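PDB 4BAX: glutamine synthetase from Streptomyces coelicolor, which belongs to the glutamine synthetase family, combining a beta-grasp domain with a catalytic domain, and is found here as an assembly of ten protein chains. Local coordinates for residues Y117-G122 / V213-D218; E175-Q180 / G224-A229; D272-G277 / R316-V321. All blocks are in the same frame, centred on the assembly; numbering follows the deposited sequence.

Overall arrangement
The three contacts touch one another within the chain. Contact 1 is a buried beta pairing, strand 110-121 with strand 214-216, held by backbone bonds and flanked by helices. Contacts 2 and 3 join pieces with little or no regular structure, so side chains do more of the work: asparagine, glutamine and a tryptophan in the partly buried contact 2, an arginine and an asparagine in the buried contact 3. G179 O and Q180 NE2 of contact 2 bond to F119 N and T118 OG1 of contact 1, while A229 O takes A319 N of contact 3. Contacts 1 and 2 also meet other subunits; contact 3 stays within its chain.

Contact 1. Residues Y117-G122 / V213-D218; sequences YTFFKG and VSATLD
T216 O takes two hydrogen bonds: T118 N donates to it at 3.1 Å, in the carbonyl plane, and a water that also accepts from T118 OG1 donates to it. This is one end of a short antiparallel ladder between strand 110-121 and strand 214-216, whose directions differ by 142° here. T118 and T216 form a hydrogen-bonded pair, with T216 N returning to T118 O at 3.0 Å. F120 and S214 form the other, F120 N reaching S214 O at 2.7 Å and S214 N reaching F120 O at 2.8 Å. F119 and A215 sit between them as a non-hydrogen-bonded pair, and the CA-H of F119 leans on S214 O.

The sheet face of F119 and A215 is apolar. With F119 CG beside its own backbone N (chi1 -74°), the ring turns its edge to S214 O, 3.3 Å from CD1. The same CD1 lies 4.0 Å from V213 CG2, and Y117 CD2 rests over one face of the ring, offset toward its rim. Y117 CB meets L217 CD2 at 3.5 Å. Helices 152-164 and 190-210 pack against this side.

Across the sheet, T216 OG1 points opposite its backbone N (chi1 -168°) and accepts from D218 N, an ST turn. That rotation leaves CG2 to meet the F120 ring, 4.0 Å from CE1. S214 OG turns to D147 of the second subunit.

Backbone bonds therefore fix the pairing, while the side chains separate by face: a greasy one under the helices and a mixed one where hydroxyls find a turn, a water and a neighbouring subunit.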
loop_
_atom_site.group_PDB
_atom_site.type_symbol
_atom_site.label_atom_id
_atom_site.label_comp_id
_atom_site.label_asym_id
_atom_site.label_seq_id
_atom_site.Cartn_x
_atom_site.Cartn_y
_atom_site.Cartn_z
ATOM N N TYR A 117 2.894 27.810 19.354
ATOM C CA TYR A 117 2.091 27.204 18.312
ATOM C C TYR A 117 2.338 25.715 18.293
ATOM O O TYR A 117 3.390 25.259 18.751
ATOM C CB TYR A 117 2.408 27.816 16.951
ATOM C CG TYR A 117 3.876 27.691 16.562
ATOM C CD1 TYR A 117 4.831 28.574 17.057
ATOM C CD2 TYR A 117 4.306 26.690 15.708
ATOM C CE1 TYR A 117 6.160 28.462 16.709
ATOM C CE2 TYR A 117 5.645 26.580 15.357
ATOM C CZ TYR A 117 6.561 27.467 15.856
ATOM O OH TYR A 117 7.883 27.340 15.492
ATOM N N THR A 118 1.412 24.974 17.693
ATOM C CA THR A 118 1.517 23.518 17.600
ATOM C C THR A 118 1.396 23.068 16.148
ATOM O O THR A 118 0.491 23.521 15.434
ATOM C CB THR A 118 0.433 22.826 18.478
ATOM O OG1 THR A 118 0.362 23.479 19.763
ATOM C CG2 THR A 118 0.748 21.341 18.675
ATOM N N PHE A 119 2.302 22.189 15.717
ATOM C CA PHE A 119 2.226 21.604 14.369
ATOM C C PHE A 119 1.184 20.498 14.229
ATOM O O PHE A 119 1.051 19.629 15.105
ATOM C CB PHE A 119 3.585 21.070 13.905
ATOM C CG PHE A 119 4.551 22.139 13.521
ATOM C CD1 PHE A 119 4.169 23.157 12.683
ATOM C CD2 PHE A 119 5.854 22.148 14.045
ATOM C CE1 PHE A 119 5.075 24.168 12.344
ATOM C CE2 PHE A 119 6.754 23.155 13.720
ATOM C CZ PHE A 119 6.363 24.166 12.865
ATOM N N PHE A 120 0.510 20.482 13.082
ATOM C CA PHE A 120 -0.462 19.438 12.798
ATOM C C PHE A 120 -0.224 18.906 11.397
ATOM O O PHE A 120 0.196 19.644 10.502
ATOM C CB PHE A 120 -1.893 19.979 12.903
ATOM C CG PHE A 120 -2.518 19.809 14.258
ATOM C CD1 PHE A 120 -2.071 20.554 15.348
ATOM C CD2 PHE A 120 -3.540 18.879 14.459
ATOM C CE1 PHE A 120 -2.640 20.383 16.616
ATOM C CE2 PHE A 120 -4.126 18.708 15.728
ATOM C CZ PHE A 120 -3.667 19.468 16.805
ATOM N N LYS A 121 -0.478 17.618 11.212
ATOM C CA LYS A 121 -0.541 17.047 9.882
ATOM C C LYS A 121 -1.968 16.510 9.692
ATOM O O LYS A 121 -2.328 15.425 10.190
ATOM C CB LYS A 121 0.492 15.934 9.723
ATOM C CG LYS A 121 0.349 15.262 8.373
ATOM C CD LYS A 121 1.320 15.808 7.341
ATOM C CE LYS A 121 0.768 15.587 5.917
ATOM N NZ LYS A 121 1.788 15.652 4.823
ATOM N N GLY A 122 -2.763 17.284 8.958
ATOM C CA GLY A 122 -4.202 17.081 8.897
ATOM C C GLY A 122 -4.851 17.323 10.249
ATOM O O GLY A 122 -4.550 18.332 10.905
ATOM N N VAL A 213 2.913 20.889 6.215
ATOM C CA VAL A 213 2.367 20.756 7.567
ATOM C C VAL A 213 1.600 22.005 7.911
ATOM O O VAL A 213 1.659 22.999 7.186
ATOM C CB VAL A 213 3.452 20.475 8.660
ATOM C CG1 VAL A 213 4.353 19.297 8.264
ATOM C CG2 VAL A 213 4.274 21.733 8.950
ATOM N N SER A 214 0.909 21.953 9.040
ATOM C CA SER A 214 0.095 23.065 9.476
ATOM C C SER A 214 0.541 23.530 10.847
ATOM O O SER A 214 1.057 22.736 11.650
ATOM C CB SER A 214 -1.366 22.648 9.544
ATOM O OG SER A 214 -1.893 22.483 8.241
ATOM N N ALA A 215 0.293 24.809 11.121
ATOM C CA ALA A 215 0.516 25.367 12.436
ATOM C C ALA A 215 -0.810 25.920 12.938
ATOM O O ALA A 215 -1.619 26.423 12.151
ATOM C CB ALA A 215 1.570 26.466 12.379
ATOM N N THR A 216 -1.045 25.777 14.239
ATOM C CA THR A 216 -2.249 26.306 14.861
ATOM C C THR A 216 -1.924 27.114 16.099
ATOM O O THR A 216 -0.963 26.796 16.815
ATOM C CB THR A 216 -3.292 25.191 15.169
ATOM O OG1 THR A 216 -4.546 25.804 15.510
ATOM C CG2 THR A 216 -2.847 24.365 16.333
ATOM N N LEU A 217 -2.692 28.181 16.315
ATOM C CA LEU A 217 -2.544 29.010 17.504
ATOM C C LEU A 217 -3.699 28.688 18.456
ATOM O O LEU A 217 -3.985 29.464 19.366
ATOM C CB LEU A 217 -2.512 30.499 17.162
ATOM C CG LEU A 217 -1.329 30.973 16.314
ATOM C CD1 LEU A 217 -1.210 32.543 16.230
ATOM C CD2 LEU A 217 -0.043 30.340 16.819
ATOM N N ASP A 218 -4.339 27.534 18.241
ATOM C CA ASP A 218 -5.382 27.038 19.142
ATOM C C ASP A 218 -4.757 26.867 20.529
ATOM O O ASP A 218 -3.688 26.286 20.664
ATOM C CB ASP A 218 -5.987 25.708 18.633
ATOM C CG ASP A 218 -7.005 25.906 17.481
ATOM O OD1 ASP A 218 -7.348 27.070 17.173
ATOM O OD2 ASP A 218 -7.461 24.902 16.873
HETATM O O HOH W 1 -1.637 25.576 19.564
#

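Contact 2. Residues E175-Q180 / G224-A229; sequences EVMPGQ and GDWNGA
The indole of W226 meets the 175-180 loop obliquely: P178 CD approaches CZ3 at 4.1 Å, the two side chains crossing at about a right angle, and M177 CG lies nearby. F128 adds an edge-to-face contact to the same indole. The other flat groups are two amides, those of Q180 and N227, with planes 47° apart. The setting is a type II beta turn from M177 to Q180, which links strands 169-174 and 180-188 and packs against the loop leading into strand 231-236.

N227 is the centre of the packing. Its amide lies against V176, ND2 being 3.4 Å from V176 CB and CG 3.7 Å from V176 CG1, so the amide crosses the branched side chain at a slant. ND2 also donates to a water, at 3.2 Å, that sits between E175 OE1 and Q180 OE1. M177 SD comes within 3.8 Å of N227 O and rests beside W226 CB.

Q180 carries the direct hydrogen bond across the contact. Its CG lies opposite the backbone N (chi1 -158°) and the chain runs on extended, which carries the amide over to the 224-229 loop. N227 O, an acceptor only, sets which way round the amide sits, and T118 OG1 on strand 110-121 is a second partner of NE2. Q137 binds N227 N, anchoring the backbone of that residue too. Q180 NE2 meets N227 O at 3.1 Å from above the carbonyl plane, 53° out of it, rather than on a lone pair.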
loop_
_atom_site.group_PDB
_atom_site.type_symbol
_atom_site.label_atom_id
_atom_site.label_comp_id
_atom_site.label_asym_id
_atom_site.label_seq_id
_atom_site.Cartn_x
_atom_site.Cartn_y
_atom_site.Cartn_z
ATOM N N GLU A 175 8.656 23.380 22.809
ATOM C CA GLU A 175 7.821 23.441 24.014
ATOM C C GLU A 175 7.470 22.080 24.622
ATOM O O GLU A 175 7.924 21.043 24.145
ATOM C CB GLU A 175 6.568 24.279 23.781
ATOM C CG GLU A 175 6.739 25.757 24.157
ATOM C CD GLU A 175 7.007 25.958 25.661
ATOM O OE1 GLU A 175 6.361 25.261 26.482
ATOM O OE2 GLU A 175 7.821 26.847 26.026
ATOM N N VAL A 176 6.685 22.112 25.697
ATOM C CA VAL A 176 6.371 20.937 26.509
ATOM C C VAL A 176 5.600 19.834 25.755
ATOM O O VAL A 176 5.885 18.651 25.908
ATOM C CB VAL A 176 5.594 21.348 27.794
ATOM C CG1 VAL A 176 5.127 20.095 28.574
ATOM C CG2 VAL A 176 6.453 22.259 28.669
ATOM N N MET A 177 4.628 20.233 24.942
ATOM C CA MET A 177 3.897 19.304 24.091
ATOM C C MET A 177 4.676 18.953 22.820
ATOM O O MET A 177 5.342 19.802 22.228
ATOM C CB MET A 177 2.540 19.898 23.730
ATOM C CG MET A 177 1.588 18.874 23.123
ATOM S SD MET A 177 0.059 19.616 22.531
ATOM C CE MET A 177 -0.319 18.589 21.131
ATOM N N PRO A 178 4.603 17.684 22.396
ATOM C CA PRO A 178 5.290 17.314 21.156
ATOM C C PRO A 178 4.769 18.062 19.935
ATOM O O PRO A 178 3.555 18.111 19.719
ATOM C CB PRO A 178 4.989 15.808 21.027
ATOM C CG PRO A 178 3.874 15.535 21.969
ATOM C CD PRO A 178 4.022 16.512 23.075
ATOM N N GLY A 179 5.690 18.594 19.134
ATOM C CA GLY A 179 5.337 19.400 17.987
ATOM C C GLY A 179 4.908 20.800 18.368
ATOM O O GLY A 179 4.415 21.542 17.505
ATOM N N GLN A 180 5.111 21.164 19.638
ATOM C CA GLN A 180 4.798 22.506 20.114
ATOM C C GLN A 180 6.073 23.301 20.241
ATOM O O GLN A 180 7.085 22.815 20.769
ATOM C CB GLN A 180 4.072 22.448 21.459
ATOM C CG GLN A 180 3.238 23.686 21.809
ATOM C CD GLN A 180 2.419 23.503 23.079
ATOM O OE1 GLN A 180 2.961 23.403 24.187
ATOM N NE2 GLN A 180 1.099 23.459 22.921
ATOM N N GLY A 224 -7.034 17.510 27.682
ATOM C CA GLY A 224 -6.372 16.739 28.709
ATOM C C GLY A 224 -5.160 17.387 29.342
ATOM O O GLY A 224 -5.065 18.607 29.439
ATOM N N ASP A 225 -4.192 16.565 29.710
ATOM C CA ASP A 225 -3.033 17.063 30.430
ATOM C C ASP A 225 -1.971 17.575 29.478
ATOM O O ASP A 225 -0.918 18.047 29.906
ATOM C CB ASP A 225 -2.455 15.969 31.321
ATOM C CG ASP A 225 -3.294 15.743 32.562
ATOM O OD1 ASP A 225 -3.978 16.703 33.000
ATOM O OD2 ASP A 225 -3.234 14.626 33.126
ATOM N N TRP A 226 -2.245 17.457 28.182
ATOM C CA TRP A 226 -1.366 18.015 27.158
ATOM C C TRP A 226 -1.349 19.545 27.231
ATOM O O TRP A 226 -2.375 20.197 27.406
ATOM C CB TRP A 226 -1.768 17.500 25.768
ATOM C CG TRP A 226 -1.816 16.000 25.743
ATOM C CD1 TRP A 226 -2.913 15.203 25.906
ATOM C CD2 TRP A 226 -0.701 15.120 25.589
ATOM N NE1 TRP A 226 -2.546 13.874 25.849
ATOM C CE2 TRP A 226 -1.193 13.801 25.652
ATOM C CE3 TRP A 226 0.660 15.318 25.396
ATOM C CZ2 TRP A 226 -0.368 12.695 25.532
ATOM C CZ3 TRP A 226 1.478 14.211 25.276
ATOM C CH2 TRP A 226 0.962 12.921 25.343
ATOM N N ASN A 227 -0.162 20.110 27.075
ATOM C CA ASN A 227 0.042 21.535 27.290
ATOM C C ASN A 227 -0.711 22.450 26.334
ATOM O O ASN A 227 -0.758 22.221 25.122
ATOM C CB ASN A 227 1.532 21.878 27.272
ATOM C CG ASN A 227 2.067 22.198 28.650
ATOM O OD1 ASN A 227 1.733 21.531 29.640
ATOM N ND2 ASN A 227 2.931 23.200 28.722
ATOM N N GLY A 228 -1.245 23.530 26.891
ATOM C CA GLY A 228 -1.868 24.566 26.091
ATOM C C GLY A 228 -0.848 25.458 25.397
ATOM O O GLY A 228 0.348 25.437 25.719
ATOM N N ALA A 229 -1.313 26.207 24.402
ATOM C CA ALA A 229 -0.449 27.145 23.703
ATOM C C ALA A 229 -0.782 28.576 24.122
ATOM O O ALA A 229 -1.922 29.035 23.949
ATOM C CB ALA A 229 -0.564 26.953 22.176
HETATM O O HOH W 2 3.657 24.852 26.121
#

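Contact 3. Residues D272-G277 / R316-V321; sequences DDRLTG and RPNANV
R274 NE donates to N318 OD1 at 2.9 Å, the firm polar bond between the weakly bonded helix 271-274 and the type I beta turn from N318 to V321. That turn lies between strand 312-314 and helix 323-341, so the contact ties helix 271-274 to their connection. The N-H points well at the oxygen (157°) but arrives 42° out of the plane of the amide carbonyl, so it does not use a lone pair. NH2 adds a weak second bond to the same OD1, at 3.4 Å, and the guanidinium and amide planes stand nearly perpendicular. NH2 also passes close to P317 O, 3.0 Å away, but at an angle too poor for a bond. The arginine gets there by running straight out from its backbone and then bending at chi3 (88°).

N318 spends its other end within the turn: ND2 makes a weak bond to N320 OD1, while V321 N closes the turn on N318 O at 3.1 Å. N320 ND2 in turn donates to A269 O, and Q115 NE2 satisfies A319 O. R316 directs its guanidinium away from the contact, into a salt bridge with D314.

Within segment 272-277, L275, at the centre of an inverse gamma turn, packs CD2 over one face of the R274 guanidinium, 3.8 Å above the plane. Across the contact, L275 CD1 meets R316 CB at 4.2 Å.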
loop_
_atom_site.group_PDB
_atom_site.type_symbol
_atom_site.label_atom_id
_atom_site.label_comp_id
_atom_site.label_asym_id
_atom_site.label_seq_id
_atom_site.Cartn_x
_atom_site.Cartn_y
_atom_site.Cartn_z
ATOM N N ASP A 272 -10.925 29.543 28.470
ATOM C CA ASP A 272 -11.400 28.669 29.532
ATOM C C ASP A 272 -10.902 27.224 29.407
ATOM O O ASP A 272 -10.714 26.530 30.415
ATOM C CB ASP A 272 -12.929 28.730 29.653
ATOM C CG ASP A 272 -13.625 28.637 28.300
ATOM O OD1 ASP A 272 -12.934 28.803 27.271
ATOM O OD2 ASP A 272 -14.854 28.384 28.256
ATOM N N ASP A 273 -10.710 26.784 28.164
ATOM C CA ASP A 273 -10.156 25.462 27.845
ATOM C C ASP A 273 -8.652 25.297 28.179
ATOM O O ASP A 273 -8.176 24.189 28.477
ATOM C CB ASP A 273 -10.476 25.073 26.395
ATOM C CG ASP A 273 -11.999 25.031 26.121
ATOM O OD1 ASP A 273 -12.771 24.617 27.020
ATOM O OD2 ASP A 273 -12.433 25.433 25.015
ATOM N N ARG A 274 -7.901 26.393 28.057
ATOM C CA ARG A 274 -6.485 26.391 28.394
ATOM C C ARG A 274 -6.250 26.793 29.851
ATOM O O ARG A 274 -5.473 26.157 30.544
ATOM C CB ARG A 274 -5.677 27.280 27.449
ATOM C CG ARG A 274 -4.213 27.453 27.860
ATOM C CD ARG A 274 -3.479 28.327 26.867
ATOM N NE ARG A 274 -3.637 29.718 27.256
ATOM C CZ ARG A 274 -2.736 30.444 27.919
ATOM N NH1 ARG A 274 -1.557 29.935 28.250
ATOM N NH2 ARG A 274 -3.011 31.703 28.226
ATOM N N LEU A 275 -6.926 27.840 30.322
ATOM C CA LEU A 275 -6.700 28.323 31.696
ATOM C C LEU A 275 -7.647 27.637 32.664
ATOM O O LEU A 275 -8.752 28.111 32.954
ATOM C CB LEU A 275 -6.812 29.849 31.820
ATOM C CG LEU A 275 -5.755 30.705 31.115
ATOM C CD1 LEU A 275 -6.020 32.189 31.374
ATOM C CD2 LEU A 275 -4.342 30.326 31.556
ATOM N N THR A 276 -7.165 26.519 33.177
ATOM C CA THR A 276 -7.903 25.686 34.101
ATOM C C THR A 276 -7.122 25.879 35.391
ATOM O O THR A 276 -5.996 26.401 35.363
ATOM C CB THR A 276 -7.828 24.203 33.677
ATOM O OG1 THR A 276 -6.458 23.810 33.521
ATOM C CG2 THR A 276 -8.550 23.977 32.355
ATOM N N GLY A 277 -7.704 25.499 36.523
ATOM C CA GLY A 277 -6.978 25.664 37.768
ATOM C C GLY A 277 -5.722 24.819 37.806
ATOM O O GLY A 277 -4.639 25.334 38.107
ATOM N N ARG A 316 -1.541 35.143 31.103
ATOM C CA ARG A 316 -2.913 34.861 30.646
ATOM C C ARG A 316 -3.198 34.786 29.114
ATOM O O ARG A 316 -4.036 33.984 28.709
ATOM C CB ARG A 316 -3.884 35.834 31.297
ATOM C CG ARG A 316 -3.974 35.680 32.801
ATOM C CD ARG A 316 -4.807 36.784 33.379
ATOM N NE ARG A 316 -4.120 38.057 33.177
ATOM C CZ ARG A 316 -4.694 39.243 33.352
ATOM N NH1 ARG A 316 -5.960 39.307 33.748
ATOM N NH2 ARG A 316 -4.002 40.365 33.145
ATOM N N PRO A 317 -2.550 35.614 28.274
ATOM C CA PRO A 317 -3.022 35.589 26.870
ATOM C C PRO A 317 -2.801 34.258 26.126
ATOM O O PRO A 317 -1.771 33.574 26.271
ATOM C CB PRO A 317 -2.237 36.736 26.200
ATOM C CG PRO A 317 -1.745 37.600 27.338
ATOM C CD PRO A 317 -1.511 36.645 28.491
ATOM N N ASN A 318 -3.812 33.877 25.347
ATOM C CA ASN A 318 -3.744 32.674 24.523
ATOM C C ASN A 318 -2.816 32.867 23.347
ATOM O O ASN A 318 -2.536 34.004 22.973
ATOM C CB ASN A 318 -5.115 32.366 23.962
ATOM C CG ASN A 318 -5.996 31.635 24.933
ATOM O OD1 ASN A 318 -5.631 31.401 26.107
ATOM N ND2 ASN A 318 -7.174 31.251 24.449
ATOM N N ALA A 319 -2.376 31.759 22.745
ATOM C CA ALA A 319 -1.572 31.817 21.523
ATOM C C ALA A 319 -2.362 32.451 20.378
ATOM O O ALA A 319 -1.759 32.963 19.428
ATOM C CB ALA A 319 -1.087 30.432 21.128
ATOM N N ASN A 320 -3.699 32.421 20.464
ATOM C CA ASN A 320 -4.534 33.010 19.412
ATOM C C ASN A 320 -4.996 34.439 19.722
ATOM O O ASN A 320 -5.922 34.937 19.086
ATOM C CB ASN A 320 -5.724 32.098 19.055
ATOM C CG ASN A 320 -6.719 31.964 20.197
ATOM O OD1 ASN A 320 -6.468 32.424 21.318
ATOM N ND2 ASN A 320 -7.839 31.292 19.931
ATOM N N VAL A 321 -4.370 35.096 20.692
ATOM C CA VAL A 321 -4.705 36.493 20.976
ATOM C C VAL A 321 -4.279 37.408 19.826
ATOM O O VAL A 321 -3.287 37.154 19.148
ATOM C CB VAL A 321 -4.048 36.973 22.289
ATOM C CG1 VAL A 321 -2.522 37.098 22.150
ATOM C CG2 VAL A 321 -4.696 38.281 22.767
#